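Local coordinates for hypothetical protein APE2540 (Aeropyrum pernix, PDB 1WDV) that probably hydrolyses mischarged aminoacyl-tRNA, as a putative trans-editing deacylase that would clear alanine wrongly attached to tRNA(Pro), at residues L46-N51 / K64-N69. Sequence-based numbering, arbitrary orientation.
Sequences LIVLDN and KRLNIN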
loop_
_atom_site.group_PDB
_atom_site.type_symbol
_atom_site.label_atom_id
_atom_site.label_comp_id
_atom_site.label_asym_id
_atom_site.label_seq_id
_atom_site.Cartn_x
_atom_site.Cartn_y
_atom_site.Cartn_z
ATOM N N LEU A 46 -0.211 -4.515 0.732
ATOM C CA LEU A 46 0.006 -5.902 1.114
ATOM C C LEU A 46 1.233 -6.471 0.454
ATOM O O LEU A 46 1.386 -6.368 -0.756
ATOM C CB LEU A 46 -1.189 -6.761 0.693
ATOM C CG LEU A 46 -2.538 -6.294 1.238
ATOM C CD1 LEU A 46 -3.662 -7.178 0.628
ATOM C CD2 LEU A 46 -2.520 -6.356 2.761
ATOM N N ILE A 47 2.109 -7.103 1.228
ATOM C CA ILE A 47 3.289 -7.698 0.598
ATOM C C ILE A 47 2.955 -9.126 0.168
ATOM O O ILE A 47 2.448 -9.951 0.960
ATOM C CB ILE A 47 4.490 -7.686 1.565
ATOM C CG1 ILE A 47 4.782 -6.247 2.010
ATOM C CG2 ILE A 47 5.717 -8.299 0.903
ATOM C CD1 ILE A 47 5.132 -5.258 0.859
ATOM N N VAL A 48 3.247 -9.425 -1.099
ATOM C CA VAL A 48 2.963 -10.740 -1.667
ATOM C C VAL A 48 4.276 -11.341 -2.172
ATOM O O VAL A 48 5.114 -10.627 -2.735
ATOM C CB VAL A 48 1.948 -10.585 -2.822
ATOM C CG1 VAL A 48 1.697 -11.913 -3.534
ATOM C CG2 VAL A 48 0.623 -10.061 -2.236
ATOM N N LEU A 49 4.438 -12.651 -1.970
ATOM C CA LEU A 49 5.668 -13.327 -2.371
ATOM C C LEU A 49 5.422 -14.413 -3.392
ATOM O O LEU A 49 4.473 -15.176 -3.243
ATOM C CB LEU A 49 6.295 -13.993 -1.151
ATOM C CG LEU A 49 6.462 -13.098 0.081
ATOM C CD1 LEU A 49 7.000 -13.955 1.232
ATOM C CD2 LEU A 49 7.417 -11.958 -0.228
ATOM N N ASP A 50 6.257 -14.516 -4.424
ATOM C CA ASP A 50 6.080 -15.632 -5.329
ATOM C C ASP A 50 7.078 -16.714 -4.895
ATOM O O ASP A 50 7.834 -16.525 -3.937
ATOM C CB ASP A 50 6.232 -15.234 -6.823
ATOM C CG ASP A 50 7.630 -14.743 -7.207
ATOM O OD1 ASP A 50 8.635 -15.239 -6.667
ATOM O OD2 ASP A 50 7.712 -13.849 -8.106
ATOM N N ASN A 51 7.070 -17.870 -5.549
ATOM C CA ASN A 51 7.986 -18.922 -5.129
ATOM C C ASN A 51 9.396 -18.886 -5.727
ATOM O O ASN A 51 10.121 -19.888 -5.671
ATOM C CB ASN A 51 7.339 -20.284 -5.380
ATOM C CG ASN A 51 7.186 -20.596 -6.859
ATOM O OD1 ASN A 51 7.370 -19.736 -7.723
ATOM N ND2 ASN A 51 6.845 -21.844 -7.153
ATOM N N LYS A 64 -11.676 -4.496 1.061
ATOM C CA LYS A 64 -11.541 -5.712 0.244
ATOM C C LYS A 64 -10.361 -6.519 0.754
ATOM O O LYS A 64 -9.647 -6.091 1.657
ATOM C CB LYS A 64 -11.279 -5.368 -1.228
ATOM C CG LYS A 64 -12.270 -4.393 -1.853
ATOM C CD LYS A 64 -13.596 -5.047 -2.178
ATOM C CE LYS A 64 -14.440 -4.113 -3.066
ATOM N NZ LYS A 64 -15.815 -4.660 -3.220
ATOM N N ARG A 65 -10.205 -7.724 0.217
ATOM C CA ARG A 65 -9.072 -8.578 0.557
ATOM C C ARG A 65 -8.375 -8.953 -0.742
ATOM O O ARG A 65 -8.926 -8.788 -1.835
ATOM C CB ARG A 65 -9.527 -9.826 1.330
ATOM C CG ARG A 65 -9.841 -9.485 2.799
ATOM C CD ARG A 65 -10.330 -10.653 3.636
ATOM N NE ARG A 65 -10.273 -10.339 5.071
ATOM C CZ ARG A 65 -11.021 -10.935 5.999
ATOM N NH1 ARG A 65 -11.900 -11.861 5.641
ATOM N NH2 ARG A 65 -10.850 -10.647 7.288
ATOM N N LEU A 66 -7.153 -9.440 -0.638
ATOM C CA LEU A 66 -6.427 -9.821 -1.842
ATOM C C LEU A 66 -7.026 -11.030 -2.557
ATOM O O LEU A 66 -7.415 -12.008 -1.914
ATOM C CB LEU A 66 -4.974 -10.139 -1.477
ATOM C CG LEU A 66 -4.077 -10.499 -2.676
ATOM C CD1 LEU A 66 -3.727 -9.197 -3.399
ATOM C CD2 LEU A 66 -2.804 -11.204 -2.194
ATOM N N ASN A 67 -7.091 -10.954 -3.888
ATOM C CA ASN A 67 -7.552 -12.075 -4.699
ATOM C C ASN A 67 -6.235 -12.789 -5.082
ATOM O O ASN A 67 -5.516 -12.366 -6.006
ATOM C CB ASN A 67 -8.277 -11.566 -5.949
ATOM C CG ASN A 67 -8.857 -12.690 -6.768
ATOM O OD1 ASN A 67 -8.244 -13.750 -6.900
ATOM N ND2 ASN A 67 -10.040 -12.468 -7.330
ATOM N N ILE A 68 -5.912 -13.844 -4.336
ATOM C CA ILE A 68 -4.677 -14.597 -4.545
ATOM C C ILE A 68 -4.521 -15.111 -5.965
ATOM O O ILE A 68 -3.464 -14.968 -6.567
ATOM C CB ILE A 68 -4.577 -15.804 -3.571
ATOM C CG1 ILE A 68 -4.511 -15.304 -2.131
ATOM C CG2 ILE A 68 -3.327 -16.648 -3.891
ATOM C CD1 ILE A 68 -3.213 -14.585 -1.789
ATOM N N ASN A 69 -5.587 -15.691 -6.494
ATOM C CA ASN A 69 -5.572 -16.227 -7.849
ATOM C C ASN A 69 -5.203 -15.142 -8.850
ATOM O O ASN A 69 -4.471 -15.386 -9.795
ATOM C CB ASN A 69 -6.942 -16.796 -8.193
ATOM C CG ASN A 69 -6.982 -17.422 -9.571
ATOM O OD1 ASN A 69 -7.859 -17.110 -10.379
ATOM N ND2 ASN A 69 -6.039 -18.318 -9.844
#
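Leu66 meets both Leu46 and Val48, and its side chain, followed outward atom by atom, illustrates how a single loop residue can engage two positions of one β-strand that face it. At its base, CB of Leu66 meets Leu46: Leu46 CD1 lies 3.9 Å from Leu66 CB, the two leucines running antiparallel alongside one another, so that a branch end of one rests against the root of the other. The next atom, CG, swings clear of the backbone N (chi1 -177°) and carries the fork toward the strand. Of the two methyls, Leu66 CD1 lies loosely between the strand side chains, 4.5 Å from Leu46 CD1 and 4.6 Å from Val48 CG2. The close contact belongs to the other, with Val48 CG2 standing 3.6 Å from Leu66 CD2. Here valine and leucine meet at a slant, methyl against methyl, and the valine reaches the meeting point with the branch that lies anti to its own carbonyl carbon. The strand involved, 43-50, pairs with 55-61 in an antiparallel β-hairpin and with 79-81 along its other edge, within the mixed five-stranded sheet of the editing-domain fold. Leu46 and Val48 turn to the face that Leu66 approaches, while the intervening Ile47, like Leu49, packs on helix 84-91. Leu66 also touches Val58 of the hairpin partner and Leu81, and thus sits over three neighbouring strands; the contact is purely apolar and largely buried. Immediately after it the chain changes character: Asn67 is the N-cap of helix 68-75, its OD1 accepting a hydrogen bond from Ser70 N. In the first turn Ile68 sets off alongside the strand and only its end comes nearer, Ile68 CD1 remaining 5.9 Å from Val48 CG1, without touching.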